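Local structure of alpha-L-arabinofuranosidase B (6SXT) at residues N103-I108 against T128-N133; F123-T128 against W438-R443; H155-C160 against G285-F290. The protein hydrolyses terminal non-reducing alpha-L-arabinofuranose units from arabinoxylan, L-arabinan and related plant polysaccharides, using an N-terminal catalytic domain and a C-terminal arabinose-binding domain. One frame throughout, in Å; residues are numbered along the deposited sequence.

How the contacts relate
Contact 2, where the arabinose-binding domain meets the catalytic domain, lies between contacts 1 and 3, both inside the catalytic domain, and touches each. Contacts 1 and 2 share Thr128 and have centres about 10 Å apart; Asn103 N lies 2.8 Å from Gly127 O, a probable hydrogen bond between them. Contact 2 is also about 10 Å, centre to centre, from contact 3. Strand 117-124 of contact 2 and strand 288-296 of contact 3 are antiparallel neighbours in one sheet, and Met124 N probably bonds Gly288 O at 2.8 Å. Contacts 1 and 3 do not touch, their nearest atoms being about 5 Å apart. Contact 3 comes closest to the active site, the side chain of Cys160 lying about 4 Å from the bound inhibitor.

Contact 1: N103-I108 against T128-N133; sequences NLASAI and TGYRNN
The Tyr130 ring is met obliquely by Leu104, whose CD2 comes within 3.7 Å of ring atom CE2, the two side chains crossing at about a right angle. Val122 and Met124 of strand 117-124 also pack against this ring. At its far end the hydroxyl accepts a fairly straight bond from Ala105 N (2.9 Å to Tyr130 OH, 161° at the hydrogen) and is also hydrogen-bonded to Ile72 O, so two backbone groups fix a buried phenol. The Asn103 amide is held from elsewhere: ND2 bonds Asp97, while a water bridges OD1 and Thr128 OG1.

Thr128 turns its methyl anti to the backbone N (OG1 at chi1 -55°), which brings CG2 to 3.7 Å from Ala105 N and leaves OG1, which donates to Ser125 O, within reach of two bridging waters. The second of these joins it to Leu104 O. Gly129 N donates to Asn103 O at 3.1 Å, and Thr128 CA adds a CA-H...O contact to the same oxygen. With Asn103 and Thr128 bridged just once, this is an isolated beta bridge between connecting segments, set beside strands 105-106 and 130-132 of two different antiparallel sheets in the GH54 catalytic domain.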
loop_
_atom_site.group_PDB
_atom_site.type_symbol
_atom_site.label_atom_id
_atom_site.label_comp_id
_atom_site.label_asym_id
_atom_site.label_seq_id
_atom_site.Cartn_x
_atom_site.Cartn_y
_atom_site.Cartn_z
ATOM N N ASN A 103 -2.778 10.120 5.026
ATOM C CA ASN A 103 -3.915 9.200 4.974
ATOM C C ASN A 103 -3.550 7.874 5.698
ATOM O O ASN A 103 -2.373 7.411 5.627
ATOM C CB ASN A 103 -4.281 8.834 3.557
ATOM C CG ASN A 103 -4.775 9.982 2.703
ATOM O OD1 ASN A 103 -4.465 10.008 1.523
ATOM N ND2 ASN A 103 -5.572 10.882 3.273
ATOM N N LEU A 104 -4.579 7.284 6.280
ATOM C CA LEU A 104 -4.547 5.851 6.664
ATOM C C LEU A 104 -4.760 4.980 5.430
ATOM O O LEU A 104 -5.477 5.340 4.476
ATOM C CB LEU A 104 -5.616 5.584 7.707
ATOM C CG LEU A 104 -5.401 6.293 9.044
ATOM C CD1 LEU A 104 -6.627 6.102 9.888
ATOM C CD2 LEU A 104 -4.187 5.800 9.740
ATOM N N ALA A 105 -4.228 3.767 5.489
ATOM C CA ALA A 105 -4.448 2.767 4.436
ATOM C C ALA A 105 -5.803 2.118 4.554
ATOM O O ALA A 105 -6.281 1.835 5.666
ATOM C CB ALA A 105 -3.353 1.717 4.459
ATOM N N SER A 106 -6.348 1.726 3.407
ATOM C CA SER A 106 -7.449 0.773 3.341
ATOM C C SER A 106 -7.037 -0.513 4.059
ATOM O O SER A 106 -5.872 -0.878 3.998
ATOM C CB SER A 106 -7.738 0.456 1.879
ATOM O OG SER A 106 -8.691 -0.573 1.770
ATOM N N ALA A 107 -8.007 -1.216 4.604
ATOM C CA ALA A 107 -7.731 -2.559 5.134
ATOM C C ALA A 107 -7.767 -3.638 4.060
ATOM O O ALA A 107 -7.324 -4.751 4.336
ATOM C CB ALA A 107 -8.752 -2.870 6.171
ATOM N N ILE A 108 -8.144 -3.344 2.808
ATOM C CA ILE A 108 -8.457 -4.416 1.819
ATOM C C ILE A 108 -7.706 -4.240 0.505
ATOM O O ILE A 108 -8.051 -4.945 -0.450
ATOM C CB ILE A 108 -9.976 -4.545 1.574
ATOM C CG1 ILE A 108 -10.640 -3.274 1.038
ATOM C CG2 ILE A 108 -10.640 -5.013 2.849
ATOM C CD1 ILE A 108 -12.025 -3.426 0.516
ATOM N N THR A 128 -0.353 8.338 1.830
ATOM C CA THR A 128 -0.550 7.427 2.976
ATOM C C THR A 128 0.753 7.315 3.764
ATOM O O THR A 128 1.834 7.227 3.172
ATOM C CB THR A 128 -1.024 6.069 2.447
ATOM O OG1 THR A 128 -2.193 6.275 1.642
ATOM C CG2 THR A 128 -1.384 5.103 3.545
ATOM N N GLY A 129 0.654 7.243 5.093
ATOM C CA GLY A 129 1.847 7.140 5.934
ATOM C C GLY A 129 1.540 6.801 7.355
ATOM O O GLY A 129 0.540 7.256 7.894
ATOM N N TYR A 130 2.471 6.076 7.981
ATOM C CA TYR A 130 2.456 5.749 9.407
ATOM C C TYR A 130 3.792 6.131 10.043
ATOM O O TYR A 130 4.842 6.180 9.380
ATOM C CB TYR A 130 2.207 4.251 9.633
ATOM C CG TYR A 130 0.864 3.759 9.150
ATOM C CD1 TYR A 130 0.665 3.387 7.838
ATOM C CD2 TYR A 130 -0.227 3.676 10.001
ATOM C CE1 TYR A 130 -0.567 2.989 7.372
ATOM C CE2 TYR A 130 -1.484 3.247 9.569
ATOM C CZ TYR A 130 -1.646 2.905 8.234
ATOM O OH TYR A 130 -2.868 2.509 7.756
ATOM N N ARG A 131 3.751 6.339 11.360
ATOM C CA ARG A 131 4.952 6.812 12.086
ATOM C C ARG A 131 4.845 6.544 13.555
ATOM O O ARG A 131 3.704 6.445 14.083
ATOM C CB ARG A 131 5.119 8.316 11.826
ATOM C CG ARG A 131 6.448 8.909 12.198
ATOM C CD ARG A 131 6.660 10.287 11.538
ATOM N NE ARG A 131 8.048 10.617 11.584
ATOM C CZ ARG A 131 8.746 11.116 10.600
ATOM N NH1 ARG A 131 8.149 11.488 9.475
ATOM N NH2 ARG A 131 10.043 11.260 10.722
ATOM N N ASN A 132 6.004 6.511 14.201
ATOM C CA ASN A 132 6.081 6.561 15.686
ATOM C C ASN A 132 7.303 7.421 15.997
ATOM O O ASN A 132 8.401 6.967 15.730
ATOM C CB ASN A 132 6.156 5.209 16.349
ATOM C CG ASN A 132 6.053 5.316 17.866
ATOM O OD1 ASN A 132 6.607 6.243 18.452
ATOM N ND2 ASN A 132 5.319 4.425 18.490
ATOM N N ASN A 133 7.075 8.655 16.461
ATOM C CA ASN A 133 8.171 9.576 16.831
ATOM C C ASN A 133 8.557 9.456 18.308
ATOM O O ASN A 133 9.452 10.224 18.722
ATOM C CB ASN A 133 7.795 11.000 16.461
ATOM C CG ASN A 133 7.876 11.247 14.974
ATOM O OD1 ASN A 133 8.674 10.622 14.274
ATOM N ND2 ASN A 133 7.067 12.174 14.464
HETATM O O HOH W 1 -3.371 8.103 -0.285
HETATM O O HOH W 2 -4.819 5.374 1.777
#

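Contact 2: F123-T128 against W438-R443; sequences FMSPGT and WSYPTR
Part of the interface between the two domains of the enzyme is built here, where Phe123, Ser125 and Pro126 of the catalytic domain pack against Trp438, Ser439, Tyr440 and Pro441 in a loop of the beta-trefoil arabinose-binding domain. Phe123 lies near the end of strand 117-124. With CG anti to the backbone N (chi1 -170°), its ring reaches towards the loop and sets its edge against the face of Trp438 in a T-shaped pair, the six-membered rings 5.3 Å apart between centroids and their planes at 82°. Phe123 CZ stands over the indole, offset toward its rim. Along the Phe123 ring, CD1 meets Pro441 CG at 3.5 Å, and Ser439 O approaches the rim in the plane of the ring.

The second half of the contact surrounds Tyr440. Ser125 CB sits over one face of that ring in a CH-pi contact, 3.9 Å from its centroid. Pro126 crosses the phenol end at about a right angle, its CD being 3.7 Å from Tyr440 CZ. Ser125 also opens a type II turn closed by Thr128 N to Ser125 O, an oxygen that also accepts from Thr128 OG1.

Tyr440 also packs edge-to-face with Phe403, and Ser439 OG bonds His400; both partners are substrate-binding residues of the trefoil. A water 2.8 Å from Ser125 OG is likewise hydrogen-bonded to Thr442 OG1. The chemistry thus implies a domain junction made mostly of aromatic and proline packing, with the carbonyl oxygens of Trp438 and Ser439 set against ring and CB carbons and a water linking the hydroxyls.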
loop_
_atom_site.group_PDB
_atom_site.type_symbol
_atom_site.label_atom_id
_atom_site.label_comp_id
_atom_site.label_asym_id
_atom_site.label_seq_id
_atom_site.Cartn_x
_atom_site.Cartn_y
_atom_site.Cartn_z
ATOM N N PHE A 123 -1.701 -1.639 1.917
ATOM C CA PHE A 123 -1.549 -1.073 0.565
ATOM C C PHE A 123 -1.568 0.449 0.703
ATOM O O PHE A 123 -2.597 1.020 1.121
ATOM C CB PHE A 123 -2.683 -1.539 -0.319
ATOM C CG PHE A 123 -2.529 -1.235 -1.781
ATOM C CD1 PHE A 123 -2.867 0.019 -2.291
ATOM C CD2 PHE A 123 -2.111 -2.224 -2.654
ATOM C CE1 PHE A 123 -2.747 0.278 -3.654
ATOM C CE2 PHE A 123 -2.015 -1.970 -4.015
ATOM C CZ PHE A 123 -2.378 -0.732 -4.522
ATOM N N MET A 124 -0.472 1.076 0.367
ATOM C CA MET A 124 -0.303 2.515 0.641
ATOM C C MET A 124 -0.239 3.267 -0.691
ATOM O O MET A 124 0.656 3.023 -1.493
ATOM C CB MET A 124 0.955 2.759 1.447
ATOM C CG MET A 124 0.906 1.945 2.777
ATOM S SD MET A 124 2.314 2.153 3.861
ATOM C CE MET A 124 1.956 3.787 4.461
ATOM N N SER A 125 -1.256 4.112 -0.910
ATOM C CA SER A 125 -1.361 5.037 -2.043
ATOM C C SER A 125 -0.582 6.300 -1.711
ATOM O O SER A 125 -0.333 6.637 -0.536
ATOM C CB SER A 125 -2.827 5.247 -2.336
ATOM O OG SER A 125 -3.545 5.602 -1.157
ATOM N N PRO A 126 -0.232 7.115 -2.732
ATOM C CA PRO A 126 0.457 8.371 -2.461
ATOM C C PRO A 126 -0.351 9.217 -1.473
ATOM O O PRO A 126 -1.587 9.444 -1.664
ATOM C CB PRO A 126 0.508 9.034 -3.865
ATOM C CG PRO A 126 0.583 7.834 -4.766
ATOM C CD PRO A 126 -0.439 6.883 -4.180
ATOM N N GLY A 127 0.340 9.661 -0.430
ATOM C CA GLY A 127 -0.288 10.448 0.632
ATOM C C GLY A 127 -0.544 9.648 1.894
ATOM O O GLY A 127 -0.894 10.237 2.921
ATOM N N THR A 128 -0.353 8.338 1.830
ATOM C CA THR A 128 -0.550 7.427 2.976
ATOM C C THR A 128 0.753 7.315 3.764
ATOM O O THR A 128 1.834 7.227 3.172
ATOM C CB THR A 128 -1.024 6.069 2.447
ATOM O OG1 THR A 128 -2.193 6.275 1.642
ATOM C CG2 THR A 128 -1.384 5.103 3.545
ATOM N N TRP A 438 -8.110 0.332 -7.691
ATOM C CA TRP A 438 -6.928 -0.488 -7.374
ATOM C C TRP A 438 -5.835 0.376 -6.784
ATOM O O TRP A 438 -5.191 -0.030 -5.792
ATOM C CB TRP A 438 -6.426 -1.180 -8.637
ATOM C CG TRP A 438 -5.191 -1.979 -8.361
ATOM C CD1 TRP A 438 -5.128 -3.235 -7.831
ATOM C CD2 TRP A 438 -3.846 -1.514 -8.462
ATOM N NE1 TRP A 438 -3.826 -3.584 -7.614
ATOM C CE2 TRP A 438 -3.016 -2.553 -7.992
ATOM C CE3 TRP A 438 -3.269 -0.326 -8.888
ATOM C CZ2 TRP A 438 -1.631 -2.426 -7.930
ATOM C CZ3 TRP A 438 -1.902 -0.202 -8.849
ATOM C CH2 TRP A 438 -1.092 -1.214 -8.323
ATOM N N SER A 439 -5.577 1.571 -7.332
ATOM C CA SER A 439 -4.404 2.343 -6.915
ATOM C C SER A 439 -4.695 3.110 -5.599
ATOM O O SER A 439 -3.750 3.381 -4.847
ATOM C CB SER A 439 -3.933 3.250 -8.001
ATOM O OG SER A 439 -4.937 4.183 -8.339
ATOM N N TYR A 440 -5.949 3.438 -5.332
ATOM C CA TYR A 440 -6.386 4.138 -4.106
ATOM C C TYR A 440 -7.545 3.373 -3.518
ATOM O O TYR A 440 -8.719 3.740 -3.677
ATOM C CB TYR A 440 -6.796 5.596 -4.371
ATOM C CG TYR A 440 -5.690 6.561 -4.619
ATOM C CD1 TYR A 440 -5.008 6.573 -5.837
ATOM C CD2 TYR A 440 -5.322 7.491 -3.635
ATOM C CE1 TYR A 440 -4.017 7.520 -6.090
ATOM C CE2 TYR A 440 -4.316 8.401 -3.871
ATOM C CZ TYR A 440 -3.718 8.448 -5.105
ATOM O OH TYR A 440 -2.747 9.389 -5.349
ATOM N N PRO A 441 -7.280 2.229 -2.829
ATOM C CA PRO A 441 -8.368 1.374 -2.393
ATOM C C PRO A 441 -9.261 1.869 -1.263
ATOM O O PRO A 441 -10.242 1.217 -0.949
ATOM C CB PRO A 441 -7.667 0.058 -2.027
ATOM C CG PRO A 441 -6.263 0.516 -1.670
ATOM C CD PRO A 441 -5.941 1.636 -2.652
ATOM N N THR A 442 -8.952 3.051 -0.758
ATOM C CA THR A 442 -9.908 3.754 0.115
ATOM C C THR A 442 -11.037 4.411 -0.707
ATOM O O THR A 442 -11.973 4.922 -0.097
ATOM C CB THR A 442 -9.246 4.860 0.931
ATOM O OG1 THR A 442 -8.559 5.774 0.060
ATOM C CG2 THR A 442 -8.237 4.262 1.901
ATOM N N ARG A 443 -10.890 4.393 -2.028
ATOM C CA ARG A 443 -11.845 5.121 -2.903
ATOM C C ARG A 443 -12.551 4.204 -3.870
ATOM O O ARG A 443 -11.998 3.205 -4.321
ATOM C CB ARG A 443 -11.078 6.216 -3.621
ATOM C CG ARG A 443 -10.577 7.313 -2.685
ATOM C CD ARG A 443 -9.708 8.352 -3.373
ATOM N NE ARG A 443 -9.357 9.378 -2.405
ATOM C CZ ARG A 443 -10.142 10.390 -2.021
ATOM N NH1 ARG A 443 -11.302 10.591 -2.595
ATOM N NH2 ARG A 443 -9.769 11.178 -1.023
HETATM O O HOH W 3 -6.185 4.689 -0.930
#

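Contact 3: H155-C160 against G285-F290; sequences HYNDAC and GAQGTF. With NAG (2-acetamido-2-deoxy-beta-D-glucopyranose), chain B.
His155 lays its imidazole along the backbone of Gly288, and its side-chain atoms meet Gln287, Gly288 and Thr289. CB faces Thr289 OG1 at 3.9 Å. CG, anti to the backbone N (chi1 -178°), carries the ring over Gly288, whose CA makes a CH-pi contact with one face. ND1 shares a hydrogen bond with Thr289 OG1 at 2.7 Å, with either atom a possible donor. CE1 approaches Gly288 O, CD2 faces Gln287 CG, and at the tip NE2 lies 3.7 Å from Gln287 CB and is hydrogen-bonded to a water that donates to Gln287 OE1.

Gln287 NE2 donates to Tyr156 O at 3.0 Å from above the carbonyl plane, 67° out of it, and also bonds Glu418. Asn157 closes an Asx turn by accepting from Ala159 N, while its ND2 gives a straight bond (3.0 Å, 166°) to Gly285 O, which lies close to the plane of the Asn157 amide. Farther along, Gly285 N donates to Cys160 O at 3.1 Å. Asp158 OD2 accepts from N2 of a glycan N-acetylglucosamine at 2.8 Å.

Cys160 forms a disulfide with Cys161 across a cis peptide and lines the inhibitor pocket. The loop runs from strand 145-152 to strand 163-164 past the start of strand 288-296, with the His155 ring stacked on Phe123 of strand 117-124 and also meeting Trp438 of the trefoil domain.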
loop_
_atom_site.group_PDB
_atom_site.type_symbol
_atom_site.label_atom_id
_atom_site.label_comp_id
_atom_site.label_asym_id
_atom_site.label_seq_id
_atom_site.Cartn_x
_atom_site.Cartn_y
_atom_site.Cartn_z
ATOM N N HIS A 155 4.401 -2.954 -6.643
ATOM C CA HIS A 155 3.607 -1.776 -6.241
ATOM C C HIS A 155 4.557 -0.684 -5.791
ATOM O O HIS A 155 5.110 -0.805 -4.716
ATOM C CB HIS A 155 2.606 -2.146 -5.124
ATOM C CG HIS A 155 1.746 -1.014 -4.718
ATOM N ND1 HIS A 155 1.257 -0.882 -3.437
ATOM C CD2 HIS A 155 1.250 0.041 -5.436
ATOM C CE1 HIS A 155 0.518 0.208 -3.377
ATOM N NE2 HIS A 155 0.501 0.825 -4.603
ATOM N N TYR A 156 4.811 0.321 -6.622
ATOM C CA TYR A 156 5.880 1.289 -6.334
ATOM C C TYR A 156 5.678 2.471 -7.270
ATOM O O TYR A 156 4.966 2.358 -8.270
ATOM C CB TYR A 156 7.280 0.674 -6.496
ATOM C CG TYR A 156 7.578 0.292 -7.916
ATOM C CD1 TYR A 156 8.196 1.196 -8.756
ATOM C CD2 TYR A 156 7.273 -0.971 -8.406
ATOM C CE1 TYR A 156 8.476 0.887 -10.089
ATOM C CE2 TYR A 156 7.566 -1.299 -9.720
ATOM C CZ TYR A 156 8.146 -0.365 -10.566
ATOM O OH TYR A 156 8.423 -0.728 -11.851
ATOM N N ASN A 157 6.391 3.543 -6.985
ATOM C CA ASN A 157 6.547 4.642 -7.968
ATOM C C ASN A 157 7.938 5.226 -7.792
ATOM O O ASN A 157 8.832 4.581 -7.204
ATOM C CB ASN A 157 5.354 5.589 -7.895
ATOM C CG ASN A 157 5.312 6.452 -6.644
ATOM O OD1 ASN A 157 6.277 6.459 -5.878
ATOM N ND2 ASN A 157 4.189 7.138 -6.457
ATOM N N ASP A 158 8.144 6.439 -8.345
ATOM C CA ASP A 158 9.468 7.070 -8.391
ATOM C C ASP A 158 9.443 8.336 -7.548
ATOM O O ASP A 158 10.462 9.076 -7.582
ATOM C CB ASP A 158 9.858 7.334 -9.854
ATOM C CG ASP A 158 8.867 8.188 -10.607
ATOM O OD1 ASP A 158 7.921 8.656 -10.007
ATOM O OD2 ASP A 158 9.091 8.382 -11.842
ATOM N N ALA A 159 8.420 8.530 -6.720
ATOM C CA ALA A 159 8.272 9.739 -5.880
ATOM C C ALA A 159 8.841 9.476 -4.499
ATOM O O ALA A 159 8.844 8.341 -4.034
ATOM C CB ALA A 159 6.852 10.143 -5.827
ATOM N N CYS A 160 9.330 10.493 -3.816
ATOM C CA CYS A 160 9.910 10.295 -2.481
ATOM C C CYS A 160 8.772 10.146 -1.473
ATOM O O CYS A 160 7.863 10.978 -1.463
ATOM C CB CYS A 160 10.774 11.464 -2.076
ATOM S SG CYS A 160 11.603 11.175 -0.513
ATOM N N GLY A 285 4.811 11.239 -1.485
ATOM C CA GLY A 285 4.412 10.988 -2.875
ATOM C C GLY A 285 4.454 9.523 -3.285
ATOM O O GLY A 285 3.945 9.200 -4.359
ATOM N N ALA A 286 5.049 8.666 -2.446
ATOM C CA ALA A 286 5.343 7.275 -2.845
ATOM C C ALA A 286 4.134 6.370 -2.623
ATOM O O ALA A 286 3.184 6.685 -1.882
ATOM C CB ALA A 286 6.557 6.758 -2.116
ATOM N N GLN A 287 4.216 5.210 -3.249
ATOM C CA GLN A 287 3.255 4.135 -3.019
ATOM C C GLN A 287 4.020 2.834 -2.827
ATOM O O GLN A 287 5.133 2.680 -3.322
ATOM C CB GLN A 287 2.219 4.053 -4.149
ATOM C CG GLN A 287 2.814 3.657 -5.482
ATOM C CD GLN A 287 1.857 3.805 -6.645
ATOM O OE1 GLN A 287 0.817 4.473 -6.503
ATOM N NE2 GLN A 287 2.158 3.166 -7.785
ATOM N N GLY A 288 3.352 1.860 -2.189
ATOM C CA GLY A 288 3.948 0.541 -1.923
ATOM C C GLY A 288 3.062 -0.247 -1.007
ATOM O O GLY A 288 2.052 0.261 -0.550
ATOM N N THR A 289 3.419 -1.501 -0.808
ATOM C CA THR A 289 2.657 -2.371 0.065
ATOM C C THR A 289 3.595 -3.039 1.057
ATOM O O THR A 289 4.602 -3.629 0.629
ATOM C CB THR A 289 1.933 -3.483 -0.707
ATOM O OG1 THR A 289 1.015 -2.886 -1.623
ATOM C CG2 THR A 289 1.161 -4.413 0.200
ATOM N N PHE A 290 3.209 -2.997 2.312
ATOM C CA PHE A 290 3.955 -3.597 3.435
ATOM C C PHE A 290 3.158 -4.753 4.008
ATOM O O PHE A 290 1.956 -4.594 4.319
ATOM C CB PHE A 290 4.185 -2.537 4.508
ATOM C CG PHE A 290 4.858 -2.990 5.775
ATOM C CD1 PHE A 290 6.218 -2.868 5.935
ATOM C CD2 PHE A 290 4.107 -3.458 6.846
ATOM C CE1 PHE A 290 6.857 -3.193 7.122
ATOM C CE2 PHE A 290 4.739 -3.816 8.039
ATOM C CZ PHE A 290 6.118 -3.672 8.179
HETATM C C1 NAG B . 9.759 4.784 -13.033
HETATM C C2 NAG B . 10.422 5.843 -13.962
HETATM C C3 NAG B . 9.367 6.421 -14.915
HETATM C C4 NAG B . 8.679 5.324 -15.691
HETATM C C5 NAG B . 8.150 4.309 -14.627
HETATM C C6 NAG B . 7.415 3.172 -15.269
HETATM C C7 NAG B . 12.321 7.254 -13.290
HETATM C C8 NAG B . 12.691 8.362 -12.403
HETATM N N2 NAG B . 11.032 6.917 -13.212
HETATM O O3 NAG B . 10.147 7.284 -15.825
HETATM O O4 NAG B . 7.497 5.784 -16.341
HETATM O O5 NAG B . 9.226 3.752 -13.895
HETATM O O6 NAG B . 8.217 2.471 -16.196
HETATM O O7 NAG B . 13.167 6.649 -13.973
HETATM O O HOH W 4 5.864 -2.224 -2.161
HETATM O O HOH W 5 -1.057 2.981 -5.087
HETATM O O HOH W 6 7.712 3.306 -4.292
#